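Local structure of trehalose operon transcriptional repressor (Bacillus subtilis, 2OGG) at residues E39-R44 with L53-F58; R110-M115 with R136-K141; A90-V95 with V118-F123. The protein represses the trePA operon by binding DNA and is able to bind trehalose-6-phosphate, the chain here being its effector-binding domain. All coordinates share one frame; numbering follows the deposited sequence.

Contact 1 (E39-R44 with L53-F58). With SO4 (sulfate ion), chain C.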
loop_
_atom_site.group_PDB
_atom_site.type_symbol
_atom_site.label_atom_id
_atom_site.label_comp_id
_atom_site.label_asym_id
_atom_site.label_seq_id
_atom_site.Cartn_x
_atom_site.Cartn_y
_atom_site.Cartn_z
ATOM N N GLU A 39 -10.028 -26.671 -6.490
ATOM C CA GLU A 39 -8.614 -26.779 -6.145
ATOM C C GLU A 39 -7.769 -26.862 -7.409
ATOM O O GLU A 39 -8.060 -27.658 -8.295
ATOM C CB GLU A 39 -8.361 -28.013 -5.299
ATOM C CG GLU A 39 -6.936 -28.559 -5.433
ATOM C CD GLU A 39 -6.610 -29.679 -4.431
ATOM O OE1 GLU A 39 -7.216 -30.769 -4.533
ATOM O OE2 GLU A 39 -5.776 -29.457 -3.516
ATOM N N VAL A 40 -6.766 -26.008 -7.535
ATOM C CA VAL A 40 -5.853 -26.110 -8.685
ATOM C C VAL A 40 -4.414 -26.166 -8.181
ATOM O O VAL A 40 -3.999 -25.342 -7.340
ATOM C CB VAL A 40 -5.966 -24.896 -9.605
ATOM C CG1 VAL A 40 -5.133 -25.109 -10.885
ATOM C CG2 VAL A 40 -7.434 -24.597 -9.924
ATOM N N ILE A 41 -3.704 -27.225 -8.551
ATOM C CA ILE A 41 -2.315 -27.329 -8.175
ATOM C C ILE A 41 -1.434 -27.357 -9.418
ATOM O O ILE A 41 -1.560 -28.242 -10.276
ATOM C CB ILE A 41 -2.080 -28.529 -7.258
ATOM C CG1 ILE A 41 -2.747 -28.298 -5.899
ATOM C CG2 ILE A 41 -0.597 -28.813 -7.077
ATOM C CD1 ILE A 41 -2.726 -29.534 -5.036
ATOM N N ARG A 42 -0.528 -26.395 -9.505
ATOM C CA ARG A 42 0.310 -26.224 -10.698
ATOM C C ARG A 42 1.763 -26.119 -10.326
ATOM O O ARG A 42 2.094 -25.514 -9.306
ATOM C CB ARG A 42 -0.064 -24.937 -11.411
ATOM C CG ARG A 42 -1.422 -24.981 -12.006
ATOM C CD ARG A 42 -1.866 -23.638 -12.556
ATOM N NE ARG A 42 -2.148 -22.649 -11.519
ATOM C CZ ARG A 42 -2.243 -21.342 -11.780
ATOM N NH1 ARG A 42 -1.924 -20.886 -12.997
ATOM N NH2 ARG A 42 -2.431 -20.482 -10.793
ATOM N N SER A 43 2.620 -26.428 -11.283
ATOM C CA SER A 43 4.037 -26.165 -11.112
ATOM C C SER A 43 4.473 -25.284 -12.253
ATOM O O SER A 43 3.830 -25.295 -13.304
ATOM C CB SER A 43 4.846 -27.475 -11.113
ATOM O OG SER A 43 5.083 -27.950 -12.421
ATOM N N ARG A 44 5.506 -24.470 -12.026
ATOM C CA ARG A 44 6.038 -23.591 -13.058
ATOM C C ARG A 44 7.433 -24.058 -13.434
ATOM O O ARG A 44 8.309 -24.122 -12.582
ATOM C CB ARG A 44 6.153 -22.156 -12.542
ATOM C CG ARG A 44 4.980 -21.650 -11.761
ATOM C CD ARG A 44 3.872 -21.232 -12.698
ATOM N NE ARG A 44 2.719 -20.750 -11.947
ATOM C CZ ARG A 44 1.746 -20.009 -12.465
ATOM N NH1 ARG A 44 1.775 -19.676 -13.751
ATOM N NH2 ARG A 44 0.745 -19.600 -11.698
ATOM N N LEU A 53 5.631 -24.216 -6.862
ATOM C CA LEU A 53 4.399 -24.985 -6.824
ATOM C C LEU A 53 3.282 -24.080 -6.366
ATOM O O LEU A 53 3.419 -23.408 -5.349
ATOM C CB LEU A 53 4.526 -26.199 -5.916
ATOM C CG LEU A 53 3.263 -27.042 -6.016
ATOM C CD1 LEU A 53 3.305 -27.880 -7.283
ATOM C CD2 LEU A 53 2.991 -27.872 -4.746
ATOM N N ASP A 54 2.297 -23.869 -7.238
ATOM C CA ASP A 54 1.212 -22.924 -6.963
ATOM C C ASP A 54 -0.077 -23.667 -6.630
ATOM O O ASP A 54 -0.555 -24.475 -7.424
ATOM C CB ASP A 54 0.984 -22.030 -8.171
ATOM C CG ASP A 54 1.972 -20.870 -8.235
ATOM O OD1 ASP A 54 2.254 -20.286 -7.161
ATOM O OD2 ASP A 54 2.392 -20.470 -9.360
ATOM N N LYS A 55 -0.578 -23.486 -5.421
ATOM C CA LYS A 55 -1.865 -24.093 -5.038
ATOM C C LYS A 55 -2.956 -23.035 -4.864
ATOM O O LYS A 55 -2.758 -22.058 -4.145
ATOM C CB LYS A 55 -1.678 -24.924 -3.769
ATOM C CG LYS A 55 -0.622 -26.016 -3.957
ATOM C CD LYS A 55 -0.068 -26.575 -2.649
ATOM C CE LYS A 55 -1.105 -27.455 -1.962
ATOM N NZ LYS A 55 -0.523 -28.308 -0.902
ATOM N N ASP A 56 -3.975 -23.064 -5.711
ATOM C CA ASP A 56 -5.092 -22.145 -5.519
ATOM C C ASP A 56 -6.322 -22.905 -5.041
ATOM O O ASP A 56 -6.683 -23.893 -5.672
ATOM C CB ASP A 56 -5.419 -21.387 -6.812
ATOM C CG ASP A 56 -4.503 -20.176 -7.042
ATOM O OD1 ASP A 56 -4.836 -19.108 -6.478
ATOM O OD2 ASP A 56 -3.495 -20.263 -7.819
ATOM N N TYR A 57 -7.134 -22.221 -4.240
ATOM C CA TYR A 57 -8.394 -22.739 -3.714
ATOM C C TYR A 57 -9.399 -21.579 -3.605
ATOM O O TYR A 57 -9.142 -20.613 -2.893
ATOM C CB TYR A 57 -8.166 -23.291 -2.307
ATOM C CG TYR A 57 -7.227 -24.466 -2.271
ATOM C CD1 TYR A 57 -7.700 -25.768 -2.429
ATOM C CD2 TYR A 57 -5.879 -24.291 -2.004
ATOM C CE1 TYR A 57 -6.845 -26.834 -2.394
ATOM C CE2 TYR A 57 -5.014 -25.319 -2.119
ATOM C CZ TYR A 57 -5.501 -26.607 -2.226
ATOM O OH TYR A 57 -4.622 -27.668 -2.245
ATOM N N PHE A 58 -10.556 -21.689 -4.256
ATOM C CA PHE A 58 -11.579 -20.667 -4.145
ATOM C C PHE A 58 -12.975 -21.238 -4.333
ATOM O O PHE A 58 -13.122 -22.393 -4.751
ATOM C CB PHE A 58 -11.305 -19.526 -5.117
ATOM C CG PHE A 58 -11.069 -19.986 -6.513
ATOM C CD1 PHE A 58 -9.831 -20.406 -6.903
ATOM C CD2 PHE A 58 -12.127 -20.148 -7.382
ATOM C CE1 PHE A 58 -9.620 -20.874 -8.177
ATOM C CE2 PHE A 58 -11.922 -20.597 -8.670
ATOM C CZ PHE A 58 -10.662 -20.934 -9.078
HETATM S S SO4 C . -1.995 -16.972 -12.030
HETATM O O1 SO4 C . -2.445 -16.851 -10.651
HETATM O O2 SO4 C . -2.409 -15.829 -12.819
HETATM O O3 SO4 C . -0.547 -16.987 -12.136
HETATM O O4 SO4 C . -2.596 -18.190 -12.538
HETATM O O HOH W 1 -2.573 -22.907 -8.970
#

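Contact 2 (R110-M115 with R136-K141)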
loop_
_atom_site.group_PDB
_atom_site.type_symbol
_atom_site.label_atom_id
_atom_site.label_comp_id
_atom_site.label_asym_id
_atom_site.label_seq_id
_atom_site.Cartn_x
_atom_site.Cartn_y
_atom_site.Cartn_z
ATOM N N ARG A 110 16.840 -30.401 -6.412
ATOM C CA ARG A 110 18.296 -30.549 -6.285
ATOM C C ARG A 110 18.693 -30.967 -4.866
ATOM O O ARG A 110 18.137 -31.910 -4.298
ATOM C CB ARG A 110 18.994 -29.219 -6.590
ATOM C CG ARG A 110 18.813 -28.659 -7.993
ATOM C CD ARG A 110 19.583 -27.338 -8.097
ATOM N NE ARG A 110 19.521 -26.712 -9.416
ATOM C CZ ARG A 110 20.555 -26.605 -10.244
ATOM N NH1 ARG A 110 21.734 -27.124 -9.917
ATOM N NH2 ARG A 110 20.410 -25.985 -11.407
ATOM N N GLY A 111 19.676 -30.256 -4.314
ATOM C CA GLY A 111 20.052 -30.399 -2.913
ATOM C C GLY A 111 19.449 -29.275 -2.086
ATOM O O GLY A 111 20.166 -28.515 -1.445
ATOM N N TYR A 112 18.152 -29.053 -2.259
ATOM C CA TYR A 112 17.436 -28.058 -1.471
ATOM C C TYR A 112 16.564 -28.680 -0.373
ATOM O O TYR A 112 16.040 -29.771 -0.547
ATOM C CB TYR A 112 16.630 -27.143 -2.385
ATOM C CG TYR A 112 17.442 -25.982 -2.923
ATOM C CD1 TYR A 112 17.858 -24.955 -2.072
ATOM C CD2 TYR A 112 17.831 -25.928 -4.264
ATOM C CE1 TYR A 112 18.589 -23.874 -2.550
ATOM C CE2 TYR A 112 18.555 -24.847 -4.756
ATOM C CZ TYR A 112 18.934 -23.822 -3.891
ATOM O OH TYR A 112 19.661 -22.744 -4.350
ATOM N N ASP A 113 16.568 -28.071 0.810
ATOM C CA ASP A 113 15.842 -28.612 1.960
ATOM C C ASP A 113 14.640 -27.752 2.361
ATOM O O ASP A 113 13.799 -28.214 3.133
ATOM C CB ASP A 113 16.771 -28.751 3.165
ATOM C CG ASP A 113 17.743 -29.917 3.031
ATOM O OD1 ASP A 113 17.303 -31.017 2.621
ATOM O OD2 ASP A 113 18.920 -29.759 3.436
ATOM N N HIS A 114 14.669 -26.467 1.998
ATOM C CA HIS A 114 13.585 -25.524 2.347
ATOM C C HIS A 114 12.978 -24.806 1.156
ATOM O O HIS A 114 13.540 -24.828 0.052
ATOM C CB HIS A 114 14.027 -24.490 3.389
ATOM C CG HIS A 114 14.439 -25.092 4.696
ATOM N ND1 HIS A 114 15.682 -25.660 4.896
ATOM C CD2 HIS A 114 13.778 -25.203 5.872
ATOM C CE1 HIS A 114 15.750 -26.135 6.127
ATOM N NE2 HIS A 114 14.614 -25.856 6.745
HETATM N N MSE A 115 11.868 -24.113 1.424
HETATM C CA MSE A 115 11.101 -23.395 0.421
HETATM C C MSE A 115 10.744 -22.034 0.984
HETATM O O MSE A 115 10.627 -21.865 2.198
HETATM C CB MSE A 115 9.783 -24.113 0.173
HETATM C CG MSE A 115 9.903 -25.573 -0.175
HETATM SE SE MSE A 115 9.970 -25.972 -2.082
HETATM C CE MSE A 115 11.842 -25.616 -2.379
ATOM N N ARG A 136 4.736 -21.952 -3.435
ATOM C CA ARG A 136 5.953 -22.491 -2.822
ATOM C C ARG A 136 7.145 -22.388 -3.775
ATOM O O ARG A 136 7.135 -23.000 -4.859
ATOM C CB ARG A 136 5.713 -23.947 -2.419
ATOM C CG ARG A 136 4.407 -24.123 -1.663
ATOM C CD ARG A 136 4.168 -25.563 -1.213
ATOM N NE ARG A 136 5.180 -26.035 -0.274
ATOM C CZ ARG A 136 5.089 -25.933 1.051
ATOM N NH1 ARG A 136 4.041 -25.325 1.596
ATOM N NH2 ARG A 136 6.051 -26.432 1.832
ATOM N N HIS A 137 8.154 -21.601 -3.383
ATOM C CA HIS A 137 9.342 -21.411 -4.205
ATOM C C HIS A 137 10.558 -22.105 -3.656
ATOM O O HIS A 137 10.879 -21.959 -2.485
ATOM C CB HIS A 137 9.691 -19.937 -4.275
ATOM C CG HIS A 137 8.593 -19.080 -4.812
ATOM N ND1 HIS A 137 7.466 -18.774 -4.080
ATOM C CD2 HIS A 137 8.469 -18.422 -5.991
ATOM C CE1 HIS A 137 6.682 -17.983 -4.794
ATOM N NE2 HIS A 137 7.281 -17.733 -5.946
ATOM N N ARG A 138 11.344 -22.690 -4.551
ATOM C CA ARG A 138 12.715 -23.027 -4.258
ATOM C C ARG A 138 13.505 -21.751 -3.919
ATOM O O ARG A 138 13.321 -20.702 -4.545
ATOM C CB ARG A 138 13.313 -23.685 -5.483
ATOM C CG ARG A 138 14.437 -24.666 -5.170
ATOM C CD ARG A 138 14.781 -25.418 -6.431
ATOM N NE ARG A 138 15.583 -24.618 -7.357
ATOM C CZ ARG A 138 16.162 -25.104 -8.454
ATOM N NH1 ARG A 138 16.017 -26.390 -8.781
ATOM N NH2 ARG A 138 16.839 -24.293 -9.256
ATOM N N LEU A 139 14.420 -21.846 -2.963
ATOM C CA LEU A 139 15.018 -20.650 -2.379
ATOM C C LEU A 139 15.630 -19.694 -3.388
ATOM O O LEU A 139 15.503 -18.484 -3.252
ATOM C CB LEU A 139 16.048 -21.018 -1.315
ATOM C CG LEU A 139 15.405 -21.423 0.003
ATOM C CD1 LEU A 139 14.668 -22.708 -0.208
ATOM C CD2 LEU A 139 16.461 -21.586 1.084
ATOM N N ASP A 140 16.404 -20.222 -4.326
ATOM C CA ASP A 140 17.056 -19.375 -5.323
ATOM C C ASP A 140 16.087 -18.700 -6.304
ATOM O O ASP A 140 16.513 -17.950 -7.159
ATOM C CB ASP A 140 18.115 -20.168 -6.099
ATOM C CG ASP A 140 17.509 -21.274 -6.958
ATOM O OD1 ASP A 140 16.592 -21.981 -6.479
ATOM O OD2 ASP A 140 17.931 -21.415 -8.128
ATOM N N LYS A 141 14.813 -19.075 -6.275
ATOM C CA LYS A 141 13.854 -18.602 -7.282
ATOM C C LYS A 141 12.772 -17.741 -6.646
ATOM O O LYS A 141 11.593 -17.842 -6.986
ATOM C CB LYS A 141 13.209 -19.786 -8.014
ATOM C CG LYS A 141 14.169 -20.564 -8.907
ATOM C CD LYS A 141 14.755 -19.668 -9.981
ATOM C CE LYS A 141 15.876 -20.368 -10.716
ATOM N NZ LYS A 141 16.147 -19.694 -12.002
#

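Contact 3 (A90-V95 with V118-F123)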
loop_
_atom_site.group_PDB
_atom_site.type_symbol
_atom_site.label_atom_id
_atom_site.label_comp_id
_atom_site.label_asym_id
_atom_site.label_seq_id
_atom_site.Cartn_x
_atom_site.Cartn_y
_atom_site.Cartn_z
ATOM N N ALA A 90 -6.325 -8.078 -0.016
ATOM C CA ALA A 90 -5.661 -9.358 0.195
ATOM C C ALA A 90 -4.667 -9.231 1.338
ATOM O O ALA A 90 -4.024 -8.194 1.530
ATOM C CB ALA A 90 -4.946 -9.794 -1.052
ATOM N N GLN A 91 -4.422 -10.344 2.000
ATOM C CA GLN A 91 -3.439 -10.362 3.028
ATOM C C GLN A 91 -2.418 -11.456 2.705
ATOM O O GLN A 91 -2.780 -12.610 2.459
ATOM C CB GLN A 91 -4.108 -10.614 4.345
ATOM C CG GLN A 91 -3.100 -10.879 5.433
ATOM C CD GLN A 91 -3.755 -10.997 6.776
ATOM O OE1 GLN A 91 -4.859 -10.463 6.982
ATOM N NE2 GLN A 91 -3.127 -11.757 7.684
ATOM N N LYS A 92 -1.143 -11.085 2.762
ATOM C CA LYS A 92 -0.023 -11.942 2.370
ATOM C C LYS A 92 0.808 -12.336 3.595
ATOM O O LYS A 92 1.097 -11.507 4.451
ATOM C CB LYS A 92 0.868 -11.145 1.416
ATOM C CG LYS A 92 1.506 -11.934 0.334
ATOM C CD LYS A 92 1.949 -11.032 -0.827
ATOM C CE LYS A 92 0.822 -10.829 -1.853
ATOM N NZ LYS A 92 1.144 -9.794 -2.904
ATOM N N GLU A 93 1.223 -13.591 3.677
ATOM C CA GLU A 93 2.114 -13.997 4.737
ATOM C C GLU A 93 3.197 -14.854 4.092
ATOM O O GLU A 93 2.887 -15.782 3.327
ATOM C CB GLU A 93 1.365 -14.797 5.805
ATOM C CG GLU A 93 2.255 -15.160 7.011
ATOM C CD GLU A 93 1.780 -16.382 7.801
ATOM O OE1 GLU A 93 1.350 -17.384 7.174
ATOM O OE2 GLU A 93 2.014 -16.408 9.032
ATOM N N ILE A 94 4.445 -14.404 4.230
ATOM C CA ILE A 94 5.602 -15.056 3.609
ATOM C C ILE A 94 6.509 -15.638 4.691
ATOM O O ILE A 94 7.022 -14.912 5.537
ATOM C CB ILE A 94 6.448 -14.045 2.800
ATOM C CG1 ILE A 94 5.608 -13.355 1.735
ATOM C CG2 ILE A 94 7.582 -14.730 2.111
ATOM C CD1 ILE A 94 6.307 -12.214 1.136
ATOM N N VAL A 95 6.667 -16.948 4.686
ATOM C CA VAL A 95 7.564 -17.622 5.623
ATOM C C VAL A 95 8.425 -18.649 4.885
ATOM O O VAL A 95 8.370 -18.756 3.654
ATOM C CB VAL A 95 6.772 -18.390 6.703
ATOM C CG1 VAL A 95 5.859 -17.449 7.464
ATOM C CG2 VAL A 95 5.966 -19.506 6.049
ATOM N N VAL A 118 4.746 -18.312 0.027
ATOM C CA VAL A 118 3.878 -17.138 0.032
ATOM C C VAL A 118 2.409 -17.544 0.099
ATOM O O VAL A 118 1.908 -18.304 -0.745
ATOM C CB VAL A 118 4.098 -16.271 -1.217
ATOM C CG1 VAL A 118 3.235 -15.025 -1.123
ATOM C CG2 VAL A 118 5.591 -15.909 -1.352
ATOM N N ARG A 119 1.753 -17.109 1.166
ATOM C CA ARG A 119 0.327 -17.356 1.336
ATOM C C ARG A 119 -0.449 -16.072 1.223
ATOM O O ARG A 119 -0.190 -15.120 1.947
ATOM C CB ARG A 119 0.048 -17.982 2.683
ATOM C CG ARG A 119 0.391 -19.447 2.723
ATOM C CD ARG A 119 0.080 -19.999 4.095
ATOM N NE ARG A 119 0.402 -21.412 4.200
ATOM C CZ ARG A 119 1.546 -21.888 4.679
ATOM N NH1 ARG A 119 2.575 -21.083 4.936
ATOM N NH2 ARG A 119 1.720 -23.185 4.708
ATOM N N ASN A 120 -1.570 -16.158 0.532
ATOM C CA ASN A 120 -2.323 -14.979 0.189
ATOM C C ASN A 120 -3.818 -15.261 0.344
ATOM O O ASN A 120 -4.309 -16.296 -0.093
ATOM C CB ASN A 120 -1.979 -14.634 -1.249
ATOM C CG ASN A 120 -2.492 -13.314 -1.660
ATOM O OD1 ASN A 120 -2.581 -12.397 -0.859
ATOM N ND2 ASN A 120 -2.667 -13.149 -2.951
ATOM N N TYR A 121 -4.488 -14.429 1.122
ATOM C CA TYR A 121 -5.909 -14.581 1.403
ATOM C C TYR A 121 -6.670 -13.399 0.815
ATOM O O TYR A 121 -6.439 -12.258 1.203
ATOM C CB TYR A 121 -6.098 -14.602 2.910
ATOM C CG TYR A 121 -5.291 -15.688 3.576
ATOM C CD1 TYR A 121 -5.887 -16.896 3.953
ATOM C CD2 TYR A 121 -3.938 -15.506 3.858
ATOM C CE1 TYR A 121 -5.145 -17.914 4.531
ATOM C CE2 TYR A 121 -3.208 -16.484 4.525
ATOM C CZ TYR A 121 -3.800 -17.713 4.793
ATOM O OH TYR A 121 -3.092 -18.698 5.449
ATOM N N VAL A 122 -7.581 -13.666 -0.115
ATOM C CA VAL A 122 -8.281 -12.597 -0.829
ATOM C C VAL A 122 -9.725 -12.497 -0.333
ATOM O O VAL A 122 -10.336 -13.518 -0.033
ATOM C CB VAL A 122 -8.252 -12.883 -2.324
ATOM C CG1 VAL A 122 -8.643 -11.667 -3.139
ATOM C CG2 VAL A 122 -6.888 -13.358 -2.706
ATOM N N PHE A 123 -10.141 -11.288 0.037
ATOM C CA PHE A 123 -11.454 -11.045 0.643
ATOM C C PHE A 123 -12.338 -10.196 -0.300
ATOM O O PHE A 123 -11.827 -9.447 -1.150
ATOM C CB PHE A 123 -11.273 -10.264 1.937
ATOM C CG PHE A 123 -10.593 -11.026 3.031
ATOM C CD1 PHE A 123 -11.342 -11.571 4.082
ATOM C CD2 PHE A 123 -9.197 -11.086 3.090
ATOM C CE1 PHE A 123 -10.701 -12.249 5.136
ATOM C CE2 PHE A 123 -8.549 -11.765 4.113
ATOM C CZ PHE A 123 -9.300 -12.319 5.165
HETATM O O HOH W 2 2.959 -18.302 4.535
#

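Contact 1 (E39-R44 with L53-F58)
R42 leaves its backbone with CG anti to the carbonyl carbon and bends at chi3 (-71°), which carries its guanidinium to D56, while R44 folds back at chi2 (-79°) to meet D54; both arginines end on one sulfate ion. Beneath them runs an antiparallel beta hairpin, strands 37-46 and 49-59, of the UTRA effector-binding domain. R42 pinches sulfate O4 between NH1, at 2.8 Å, and NH2, and R44 NH2 donates to sulfate O3. R42 NH2 also makes a salt bridge to D56 OD2 at 3.2 Å, on the anti side of that oxygen but about 30° out of the carboxylate plane. R44 crosses D54 at roughly a right angle, its NE in a 2.6 Å salt bridge with D54 OD2. The second oxygens are tied elsewhere, D54 OD1 to S135 and D56 OD1 to T133 and Q131, which probably helps to hold both carboxylates in place for the arginines. S74 OG and the backbone N atoms of I75 and Y76 add to the anion site, where the sulfate may stand in for the phosphate of trehalose-6-phosphate. On the opposite face I41 CG1 lies beside K55 CG, 3.7 Å away, and Y57 OH donates to E39 OE2 over a very short 2.5 Å.

Contact 2 (R110-M115 with R136-K141)
At the open end of the antiparallel hairpin made by strands 114-124 and 129-138, in the UTRA domain, Y112 of the lead-in loop lies against R138. The touch is CH-pi: R138 CG sits over the ring face of Y112, 4.2 Å from the centroid and 28° off the normal. Further out, the guanidinium of R138 is turned only 24° from the ring plane, and a bend at chi3 (77°) brings it side-on to D140. The two form a side-on salt bridge, R138 NE donating to D140 OD1 at 3.0 Å and R138 NH2 to D140 OD2 at 3.3 Å, one nitrogen to each oxygen. R138 NH2 also has a salt bridge to E49 and NH1 a bond to the carbonyl of D108, so the group is gripped from several directions. R110 comes in with its CD over a face of this guanidinium and its NE 3.6 Å from R138 NH1; D140 and E49 probably offset the like charges. Y112 also reaches D140, its OH 3.5 Å from D140 CB. H114 and L139 pack on L139 and H114 of the second subunit, which places this end of the hairpin at an interface. Selenomethionine M115, bent at chi2 and chi3, lays its CE 3.3 Å from R138 CA.

Contact 3 (A90-V95 with V118-F123)
I94 and V118 lie side by side on the closer-packed face of this strand pair, with I94 CG1 4.0 Å from V118 CG2. K92 slants across V118, its CG 3.8 Å from V118 CG1, and beyond K92 and N120, A90 and V122 meet as a second apolar pair. F142 and F144 cover I94, and F144 and A148 of the second subunit add to this face from across the interface. The backbones bond tightly as well: E93 N donates to R119 O at 2.7 Å, and R119 N to E93 O at 2.8 Å. Strand 87-98 is the last of the six in this chain's antiparallel UTRA sheet, with 114-124 next in; residues 92-95 also pair with a strand of the second subunit, so the sheet runs on into that chain. The other face is looser at E93 and R119, where a water intervenes. E93 OE1 stays 4.5 Å from R119 NH1, beyond a salt bridge, and the water lies 2.8 Å from R119 NH1, in that guanidinium's plane. Both charges find firmer partners elsewhere: R119 NH1 pairs with E97, and E93 OE2 with R143 of the second subunit. Y121 turns a ring edge to its neighbour, its CD2 3.4 Å from Q91 O.

All three contacts belong to one antiparallel sheet. Contact 1 is the core one, its centre about 5 Å from that of the chain, and its polar chemistry is largely buried, with arginine and aspartate charges gathered round an anion on one face. Contact 2 lies at the sheet's end, about 17 Å from the chain centre, and relies on CH-pi packing and a side-on salt bridge rather than strand pairing. Contact 3 is intermediate in depth and edges an interface; its ladder is regular, as in contact 1, but with apolar pairs on one face and a water-bridged charged pair on the other. Contacts 2 and 3 share strand 114-124 and both meet the second subunit. L53 O of contact 1 probably accepts a bond from R136 N of contact 2.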